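Local coordinates for 2-aminomuconic 6-semialdehyde dehydrogenase (Pseudomonas sp., PDB 7BZV), which oxidises 2-aminomuconic 6-semialdehyde with the cofactor NAD+ in the meta-cleavage pathway of 2-aminophenol catabolism, working as a tetramer, at residues W153-P156 against L157-T161; K315-W318 against P319-D323; D381-R384 against V385-E388; E434-V438 against G439-V443. One frame throughout, in Å; residues are numbered along the deposited sequence.

Interaction 1. Residues W153-P156 against L157-T161; sequences WNLP and LLLLT
Leu155 and Pro156 lead straight into the first turn of helix 156-169, and their carbonyls make its opening bonds. Leu159 N reaches Leu155 O at 3.0 Å, with a fairly straight N-H angle of 163°. One residue on, Leu160 N bonds Pro156 O at 3.1 Å, more bent at 150°. Leu155 holds the N-cap position, but its side chain has no polar atom to offer the amides of the first turn. Pro156, the first helical residue, brings no N-H that needs a partner, and the amide of Leu157 is taken by the carboxylate of Glu87 from helix 80-91. The sequence Trp-Asn-Leu-Pro fits the Trp-Asn-x-Pro signature of aldehyde dehydrogenases, carried here on the loop that joins strand 134-150 to helix 156-169. The side chain of Leu155 points toward this first turn. Its CB sits 4.1 Å from Leu158 CB, while further out CD1 meets Leu159 CD1 at 4.0 Å, the two leucines passing at a slant. In Leu159, CG stands beside the backbone N (chi1 -73°), which sends the side chain back toward the loop and brings CD1 within 3.7 Å of Asn154 OD1. That touch is only van der Waals; the amide of Asn154 is held through ND2 by the carbonyl of Gln285. On the next residue, Leu160 CB lies close to Pro156 O, 3.1 Å away, and the leucine packs against Ala186 and Leu189 of helix 184-196, whereas Leu158 leans on Ile101 and Arg105 of helix 95-119.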
# COMPACT_ATOMS: atom_id res chain seq x y z
N TRP B 153 -4.39 -34.44 -5.02
CA TRP B 153 -3.68 -35.29 -5.97
C TRP B 153 -3.58 -34.69 -7.37
O TRP B 153 -2.85 -35.24 -8.20
CB TRP B 153 -4.33 -36.70 -6.11
CG TRP B 153 -5.80 -36.66 -6.34
CD1 TRP B 153 -6.78 -36.88 -5.42
CD2 TRP B 153 -6.49 -36.39 -7.59
NE1 TRP B 153 -8.02 -36.70 -5.99
CE2 TRP B 153 -7.87 -36.41 -7.32
CE3 TRP B 153 -6.08 -36.13 -8.89
CZ2 TRP B 153 -8.83 -36.18 -8.30
CZ3 TRP B 153 -7.03 -35.92 -9.87
CH2 TRP B 153 -8.40 -35.95 -9.56
N ASN B 154 -4.28 -33.59 -7.69
CA ASN B 154 -4.35 -33.18 -9.10
C ASN B 154 -3.14 -32.36 -9.52
O ASN B 154 -2.72 -32.43 -10.67
CB ASN B 154 -5.64 -32.41 -9.39
CG ASN B 154 -5.72 -31.08 -8.67
OD1 ASN B 154 -5.38 -30.94 -7.50
ND2 ASN B 154 -6.19 -30.10 -9.39
N LEU B 155 -2.61 -31.58 -8.60
CA LEU B 155 -1.39 -30.80 -8.78
C LEU B 155 -0.56 -31.00 -7.52
O LEU B 155 -0.43 -30.10 -6.69
CB LEU B 155 -1.73 -29.32 -9.02
CG LEU B 155 -2.63 -28.99 -10.20
CD1 LEU B 155 -3.19 -27.55 -9.92
CD2 LEU B 155 -2.00 -29.07 -11.58
N PRO B 156 -0.01 -32.22 -7.33
CA PRO B 156 0.60 -32.53 -6.03
C PRO B 156 1.69 -31.55 -5.60
O PRO B 156 1.60 -30.95 -4.51
CB PRO B 156 1.17 -33.95 -6.23
CG PRO B 156 0.38 -34.54 -7.37
CD PRO B 156 0.05 -33.35 -8.27
N LEU B 157 2.74 -31.37 -6.40
CA LEU B 157 3.81 -30.49 -5.95
C LEU B 157 3.36 -29.03 -5.95
O LEU B 157 3.65 -28.29 -5.00
CB LEU B 157 5.05 -30.63 -6.84
CG LEU B 157 6.23 -29.77 -6.41
CD1 LEU B 157 6.81 -30.23 -5.09
CD2 LEU B 157 7.29 -29.80 -7.52
N LEU B 158 2.68 -28.60 -7.00
CA LEU B 158 2.35 -27.19 -7.16
C LEU B 158 1.48 -26.67 -6.00
O LEU B 158 1.81 -25.65 -5.38
CB LEU B 158 1.64 -27.01 -8.50
CG LEU B 158 1.33 -25.59 -8.99
CD1 LEU B 158 0.94 -25.70 -10.48
CD2 LEU B 158 0.24 -24.99 -8.25
N LEU B 159 0.39 -27.36 -5.69
CA LEU B 159 -0.49 -26.93 -4.59
C LEU B 159 0.12 -27.19 -3.22
O LEU B 159 -0.17 -26.45 -2.27
CB LEU B 159 -1.85 -27.62 -4.69
CG LEU B 159 -2.69 -27.07 -5.85
CD1 LEU B 159 -4.01 -27.83 -6.03
CD2 LEU B 159 -2.95 -25.57 -5.69
N LEU B 160 0.96 -28.22 -3.08
CA LEU B 160 1.73 -28.36 -1.85
C LEU B 160 2.61 -27.14 -1.60
O LEU B 160 2.55 -26.54 -0.52
CB LEU B 160 2.56 -29.64 -1.90
CG LEU B 160 3.52 -29.87 -0.73
CD1 LEU B 160 2.75 -29.88 0.59
CD2 LEU B 160 4.32 -31.17 -0.90
N THR B 161 3.47 -26.78 -2.57
CA THR B 161 4.37 -25.67 -2.30
C THR B 161 3.62 -24.33 -2.24
O THR B 161 4.12 -23.38 -1.63
CB THR B 161 5.52 -25.60 -3.32
OG1 THR B 161 5.01 -25.32 -4.62
CG2 THR B 161 6.31 -26.91 -3.33

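Interaction 2. Residues K315-W318 against P319-D323; sequences KVDW and PHETD
Lys315 NZ is held by two carboxylates from the far arm of the loop, 2.7 Å from Glu321 OE1 and 2.9 Å from Asp323 OD1, in one salt-bridge network. The two grips differ: the ammonium meets Glu321 OE1 nearly in line with its C-O bond, but comes to Asp323 OD1 from above the carboxylate plane. The lysine chain runs extended as far as CE and bends at chi4 (-131°), which sets NZ between the two acids; on the way its CD passes 3.6 Å from Asp323 O. A type I beta turn from Trp318 to Glu321 brings the arms together and is closed by Glu321 N to Trp318 O at 3.2 Å. Within the turn, Glu321 OE2 rests 3.3 Å from Trp318 CD1, and His320 CE1 lies 3.4 Å from Trp318 CB. The side chains of Trp318 and His320 run side by side in the same direction, their rings oblique with planes 47° apart. Asp317 OD1 accepts the Trp318 amide and forms a salt bridge with Arg365, which also makes a cation-pi contact with the indole. This surface loop links helix 297-312 to helix 332-348. Asp317 and Glu321 bring like charges within 4.5 Å between OD1 and OE1, a mild repulsion that Lys315 on Glu321 and Arg365 on Asp317 probably offset.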
# COMPACT_ATOMS: atom_id res chain seq x y z
N LYS B 315 -3.37 -35.43 -28.71
CA LYS B 315 -2.62 -36.68 -28.58
C LYS B 315 -2.83 -37.24 -27.17
O LYS B 315 -2.28 -36.71 -26.19
CB LYS B 315 -1.14 -36.47 -28.89
CG LYS B 315 -0.31 -37.74 -28.78
CD LYS B 315 1.05 -37.60 -29.43
CE LYS B 315 1.65 -38.96 -29.77
NZ LYS B 315 3.05 -39.07 -29.30
N VAL B 316 -3.61 -38.31 -27.09
CA VAL B 316 -3.84 -39.07 -25.87
C VAL B 316 -2.98 -40.33 -25.96
O VAL B 316 -3.35 -41.30 -26.63
CB VAL B 316 -5.33 -39.43 -25.71
CG1 VAL B 316 -5.59 -40.09 -24.35
CG2 VAL B 316 -6.16 -38.19 -25.90
N ASP B 317 -1.84 -40.35 -25.30
CA ASP B 317 -0.87 -41.41 -25.59
C ASP B 317 0.11 -41.50 -24.44
O ASP B 317 -0.06 -40.83 -23.41
CB ASP B 317 -0.12 -41.12 -26.89
CG ASP B 317 0.21 -42.38 -27.68
OD1 ASP B 317 0.80 -43.34 -27.15
OD2 ASP B 317 -0.14 -42.38 -28.87
N TRP B 318 1.18 -42.27 -24.63
CA TRP B 318 2.26 -42.41 -23.67
C TRP B 318 2.64 -41.07 -23.06
O TRP B 318 3.07 -40.16 -23.79
CB TRP B 318 3.50 -42.99 -24.34
CG TRP B 318 3.37 -44.44 -24.64
CD1 TRP B 318 3.29 -45.03 -25.87
CD2 TRP B 318 3.30 -45.49 -23.68
NE1 TRP B 318 3.18 -46.39 -25.73
CE2 TRP B 318 3.19 -46.70 -24.40
CE3 TRP B 318 3.33 -45.53 -22.29
CZ2 TRP B 318 3.09 -47.93 -23.76
CZ3 TRP B 318 3.24 -46.75 -21.67
CH2 TRP B 318 3.13 -47.94 -22.40
N PRO B 319 2.53 -40.90 -21.73
CA PRO B 319 2.82 -39.57 -21.15
C PRO B 319 4.26 -39.13 -21.27
O PRO B 319 4.54 -37.92 -21.26
CB PRO B 319 2.41 -39.75 -19.68
CG PRO B 319 1.26 -40.71 -19.73
CD PRO B 319 1.75 -41.73 -20.80
N HIS B 320 5.20 -40.07 -21.39
CA HIS B 320 6.60 -39.68 -21.48
C HIS B 320 6.98 -39.14 -22.85
O HIS B 320 8.07 -38.59 -22.98
CB HIS B 320 7.50 -40.86 -21.12
CG HIS B 320 7.33 -42.03 -22.02
ND1 HIS B 320 6.36 -42.99 -21.81
CD2 HIS B 320 7.97 -42.38 -23.17
CE1 HIS B 320 6.43 -43.89 -22.78
NE2 HIS B 320 7.39 -43.54 -23.62
N GLU B 321 6.13 -39.28 -23.86
CA GLU B 321 6.46 -38.75 -25.19
C GLU B 321 6.22 -37.25 -25.23
O GLU B 321 5.21 -36.75 -24.71
CB GLU B 321 5.63 -39.44 -26.27
CG GLU B 321 6.18 -40.85 -26.59
CD GLU B 321 5.28 -41.70 -27.49
OE1 GLU B 321 4.54 -41.13 -28.32
OE2 GLU B 321 5.34 -42.93 -27.40
N THR B 322 7.16 -36.53 -25.85
CA THR B 322 7.20 -35.09 -25.68
C THR B 322 5.99 -34.40 -26.27
O THR B 322 5.71 -33.26 -25.90
CB THR B 322 8.46 -34.47 -26.30
OG1 THR B 322 8.47 -34.77 -27.71
CG2 THR B 322 9.73 -34.98 -25.64
N ASP B 323 5.27 -35.03 -27.21
CA ASP B 323 4.12 -34.34 -27.77
C ASP B 323 2.78 -34.91 -27.31
O ASP B 323 1.73 -34.45 -27.76
CB ASP B 323 4.20 -34.32 -29.29
CG ASP B 323 4.35 -35.68 -29.88
OD1 ASP B 323 4.64 -36.63 -29.12
OD2 ASP B 323 4.20 -35.79 -31.11

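Interaction 3. Residues D381-R384 against V385-E388; sequences DDAR and VVRE
Arg384 and Glu388 form a salt bridge one helical turn apart, spanning the short helix 384-387 that follows strand 374-377. The guanidinium holds the carboxylate side-on with two nitrogens: NE to Glu388 OE2 at 2.7 Å, almost straight at 172°, and NH2 to Glu388 OE1 at 2.9 Å, more bent. OE2 lies in the guanidinium plane but is met from above the carboxylate plane, while OE1 is tilted from the guanidinium and accepts the N-H on its syn lone pair; the two flat groups are turned 47° against each other. A bend at chi3 (57°) turns the arginine head toward Glu388. In the backbone, Arg384 O accepts both Glu388 N at 2.8 Å and Arg387 N. Ala383, at the N-cap, gives its carbonyl to Val386 N and touches Val386 CG2 with CB, 3.9 Å apart. Arg387 folds the other way, its CG close to Asp381 O and its NH1 bonded to that oxygen at 3.2 Å; Asp412 is its salt-bridge partner. The carboxylate of Glu348 receives the amides of Arg384 and Val385 at the start of the turn. Glu388 opens the Glu-Glu-Ile-Phe-Gly-Pro sequence known in this family, at its second glutamate. With two bonds from Arg384 and one between OE1 and Tyr341 OH, its carboxylate is fixed in rotation, and the nearby positive charge probably keeps it ionised.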
# COMPACT_ATOMS: atom_id res chain seq x y z
N ASP B 381 -29.79 -25.96 -18.59
CA ASP B 381 -28.90 -25.51 -17.53
C ASP B 381 -29.14 -26.26 -16.22
O ASP B 381 -28.33 -26.13 -15.29
CB ASP B 381 -29.06 -24.01 -17.29
CG ASP B 381 -28.52 -23.17 -18.42
OD1 ASP B 381 -27.80 -23.68 -19.31
OD2 ASP B 381 -28.82 -21.97 -18.40
N ASP B 382 -30.24 -27.02 -16.12
CA ASP B 382 -30.59 -27.67 -14.87
C ASP B 382 -30.17 -29.14 -14.80
O ASP B 382 -30.24 -29.73 -13.72
CB ASP B 382 -32.11 -27.58 -14.62
CG ASP B 382 -32.57 -26.15 -14.40
OD1 ASP B 382 -31.98 -25.48 -13.53
OD2 ASP B 382 -33.49 -25.69 -15.11
N ALA B 383 -29.76 -29.74 -15.92
CA ALA B 383 -29.39 -31.14 -15.90
C ALA B 383 -28.22 -31.35 -14.94
O ALA B 383 -27.40 -30.46 -14.74
CB ALA B 383 -29.00 -31.63 -17.29
N ARG B 384 -28.15 -32.56 -14.37
CA ARG B 384 -27.18 -32.81 -13.31
C ARG B 384 -25.75 -32.70 -13.81
O ARG B 384 -24.88 -32.13 -13.13
CB ARG B 384 -27.40 -34.19 -12.72
CG ARG B 384 -28.68 -34.37 -11.93
CD ARG B 384 -28.69 -35.75 -11.25
NE ARG B 384 -27.51 -35.90 -10.39
CZ ARG B 384 -26.93 -37.06 -10.10
NH1 ARG B 384 -27.42 -38.20 -10.57
NH2 ARG B 384 -25.85 -37.07 -9.31
N VAL B 385 -25.46 -33.28 -14.98
CA VAL B 385 -24.11 -33.23 -15.53
C VAL B 385 -23.71 -31.82 -15.95
O VAL B 385 -22.53 -31.58 -16.20
CB VAL B 385 -23.95 -34.17 -16.75
CG1 VAL B 385 -24.05 -35.61 -16.32
CG2 VAL B 385 -24.96 -33.87 -17.83
N VAL B 386 -24.65 -30.90 -16.06
CA VAL B 386 -24.32 -29.51 -16.36
C VAL B 386 -24.01 -28.74 -15.09
O VAL B 386 -23.25 -27.75 -15.15
CB VAL B 386 -25.45 -28.83 -17.14
CG1 VAL B 386 -25.08 -27.40 -17.53
CG2 VAL B 386 -25.80 -29.64 -18.38
N ARG B 387 -24.52 -29.18 -13.94
CA ARG B 387 -24.34 -28.43 -12.71
C ARG B 387 -23.32 -29.04 -11.76
O ARG B 387 -22.66 -28.29 -11.04
CB ARG B 387 -25.68 -28.30 -11.98
CG ARG B 387 -26.77 -27.67 -12.84
CD ARG B 387 -28.00 -27.28 -12.00
NE ARG B 387 -27.74 -26.20 -11.05
CZ ARG B 387 -27.83 -24.90 -11.34
NH1 ARG B 387 -28.15 -24.52 -12.57
NH2 ARG B 387 -27.60 -23.98 -10.42
N GLU B 388 -23.16 -30.36 -11.76
CA GLU B 388 -22.34 -31.07 -10.79
C GLU B 388 -20.91 -31.21 -11.29
O GLU B 388 -20.68 -31.54 -12.45
CB GLU B 388 -22.94 -32.45 -10.50
CG GLU B 388 -24.36 -32.34 -10.00
CD GLU B 388 -24.98 -33.67 -9.61
OE1 GLU B 388 -24.26 -34.69 -9.47
OE2 GLU B 388 -26.21 -33.68 -9.43

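Interaction 4. Residues E434-V438 against G439-V443; sequences ELMRV and GISWV
Met436 lays CB and CG against the hydroxyl of Ser441, with CG 3.4 Å from OG. Two bends, at chi2 and chi3, then carry the sulfur and CE away from the serine, to pack among Ala419 and Ile421 of strand 418-422 and Ile407 and Ala410 of helix 403-411. The hydroxyl is not bonded to anything in 434-438: it gives its proton to the carbonyl of Ser433, one residue earlier on the helix, so the methionine carbons lie against a polar atom that is already satisfied. With OG anti to the backbone N (chi1 -165°), the hydroxyl is directed to the end of the helix and that carbonyl. This is the second connection of the beta-alpha-beta unit made by strand 418-422, helix 426-435 and strand 440-443, where the chain leaves the helix and enters the last strand. An inverse gamma turn centred on Arg437, with a weak bond from Val438 N to Met436 O at 3.0 Å, starts the reversal. Val438 follows in an extended conformation, and its CG2 lies 3.4 Å from Ile440 O and 3.9 Å from Ser441 CB, bridging the bend at Gly439. On the strand itself, Ile440 CG1 sits 3.5 Å above one face of the Trp442 indole, offset toward the rim. Residues 440-443 form the edge of the sheet within the chain, yet they pair in parallel with a strand of the second subunit, and Thr479 OG1 of that subunit bonds Val438 O. Glu434 reaches further into the tetramer, forming a salt bridge with Arg126 of the third subunit.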
# COMPACT_ATOMS: atom_id res chain seq x y z
N GLU B 434 -15.76 -8.78 -14.64
CA GLU B 434 -15.89 -8.31 -13.26
C GLU B 434 -17.18 -8.79 -12.60
O GLU B 434 -17.25 -8.82 -11.37
CB GLU B 434 -15.87 -6.78 -13.17
CG GLU B 434 -14.51 -6.13 -13.33
CD GLU B 434 -14.60 -4.60 -13.39
OE1 GLU B 434 -13.92 -4.00 -14.28
OE2 GLU B 434 -15.37 -4.04 -12.57
N LEU B 435 -18.22 -9.07 -13.38
CA LEU B 435 -19.49 -9.51 -12.84
C LEU B 435 -19.53 -11.01 -12.62
O LEU B 435 -20.52 -11.51 -12.09
CB LEU B 435 -20.61 -9.08 -13.79
CG LEU B 435 -20.92 -7.58 -13.78
CD1 LEU B 435 -21.90 -7.24 -14.91
CD2 LEU B 435 -21.45 -7.12 -12.41
N MET B 436 -18.51 -11.75 -13.06
CA MET B 436 -18.43 -13.17 -12.77
C MET B 436 -18.27 -13.35 -11.27
O MET B 436 -17.39 -12.72 -10.67
CB MET B 436 -17.22 -13.81 -13.49
CG MET B 436 -17.28 -13.74 -15.00
SD MET B 436 -18.62 -14.77 -15.65
CE MET B 436 -19.94 -13.61 -15.85
N ARG B 437 -19.08 -14.22 -10.66
CA ARG B 437 -19.01 -14.39 -9.20
C ARG B 437 -17.98 -15.48 -8.89
O ARG B 437 -18.30 -16.63 -8.57
CB ARG B 437 -20.38 -14.73 -8.62
CG ARG B 437 -20.52 -14.24 -7.14
CD ARG B 437 -21.70 -14.85 -6.42
NE ARG B 437 -21.59 -16.31 -6.34
CZ ARG B 437 -21.29 -16.99 -5.23
NH1 ARG B 437 -21.06 -16.35 -4.09
NH2 ARG B 437 -21.22 -18.31 -5.28
N VAL B 438 -16.71 -15.12 -9.03
CA VAL B 438 -15.63 -16.09 -8.98
C VAL B 438 -14.43 -15.42 -8.33
O VAL B 438 -14.37 -14.19 -8.20
CB VAL B 438 -15.27 -16.62 -10.39
CG1 VAL B 438 -16.49 -17.29 -11.06
CG2 VAL B 438 -14.71 -15.49 -11.21
N GLY B 439 -13.45 -16.24 -7.94
CA GLY B 439 -12.21 -15.69 -7.42
C GLY B 439 -11.26 -15.23 -8.50
O GLY B 439 -10.48 -14.29 -8.27
N ILE B 440 -11.29 -15.86 -9.66
CA ILE B 440 -10.37 -15.46 -10.73
C ILE B 440 -11.12 -15.48 -12.06
O ILE B 440 -11.71 -16.50 -12.42
CB ILE B 440 -9.11 -16.34 -10.77
CG1 ILE B 440 -8.24 -15.98 -11.97
CG2 ILE B 440 -9.46 -17.82 -10.88
CD1 ILE B 440 -7.49 -14.78 -11.84
N SER B 441 -11.11 -14.36 -12.76
CA SER B 441 -11.89 -14.17 -13.97
C SER B 441 -10.90 -13.77 -15.07
O SER B 441 -10.43 -12.64 -15.10
CB SER B 441 -12.96 -13.12 -13.73
OG SER B 441 -13.97 -13.13 -14.73
N TRP B 442 -10.59 -14.70 -15.96
CA TRP B 442 -9.59 -14.51 -17.00
C TRP B 442 -10.25 -13.98 -18.26
O TRP B 442 -11.34 -14.41 -18.63
CB TRP B 442 -8.88 -15.83 -17.34
CG TRP B 442 -7.89 -16.26 -16.35
CD1 TRP B 442 -6.71 -15.66 -16.06
CD2 TRP B 442 -7.95 -17.45 -15.55
NE1 TRP B 442 -6.04 -16.39 -15.12
CE2 TRP B 442 -6.79 -17.48 -14.77
CE3 TRP B 442 -8.89 -18.47 -15.41
CZ2 TRP B 442 -6.55 -18.50 -13.84
CZ3 TRP B 442 -8.63 -19.50 -14.53
CH2 TRP B 442 -7.48 -19.49 -13.74
N VAL B 443 -9.55 -13.09 -18.96
CA VAL B 443 -10.01 -12.58 -20.24
C VAL B 443 -8.95 -12.90 -21.31
O VAL B 443 -7.80 -12.48 -21.20
CB VAL B 443 -10.29 -11.09 -20.22
CG1 VAL B 443 -10.72 -10.68 -21.63
CG2 VAL B 443 -11.36 -10.69 -19.19

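Overall arrangement
All four contacts are local, made at places where the chain changes direction, but their chemistry follows their depth. Interaction 1, about 6 Å from the chain centre, is a buried helix start held by backbone bonds and leucine packing. Interaction 4 is buried too and has no hydrogen bond between its segments, part of its cover coming from other subunits. Interaction 2 at the surface and interaction 3, partly buried, both have centres about 24 Å from the chain centre and use salt bridges, the second together with the backbone bonds of a helix turn. Helix 332-348 relates these two: the loop of interaction 2 precedes it, and interaction 3 packs on it. None touches another; interactions 3 and 4 have centres about 21 Å apart.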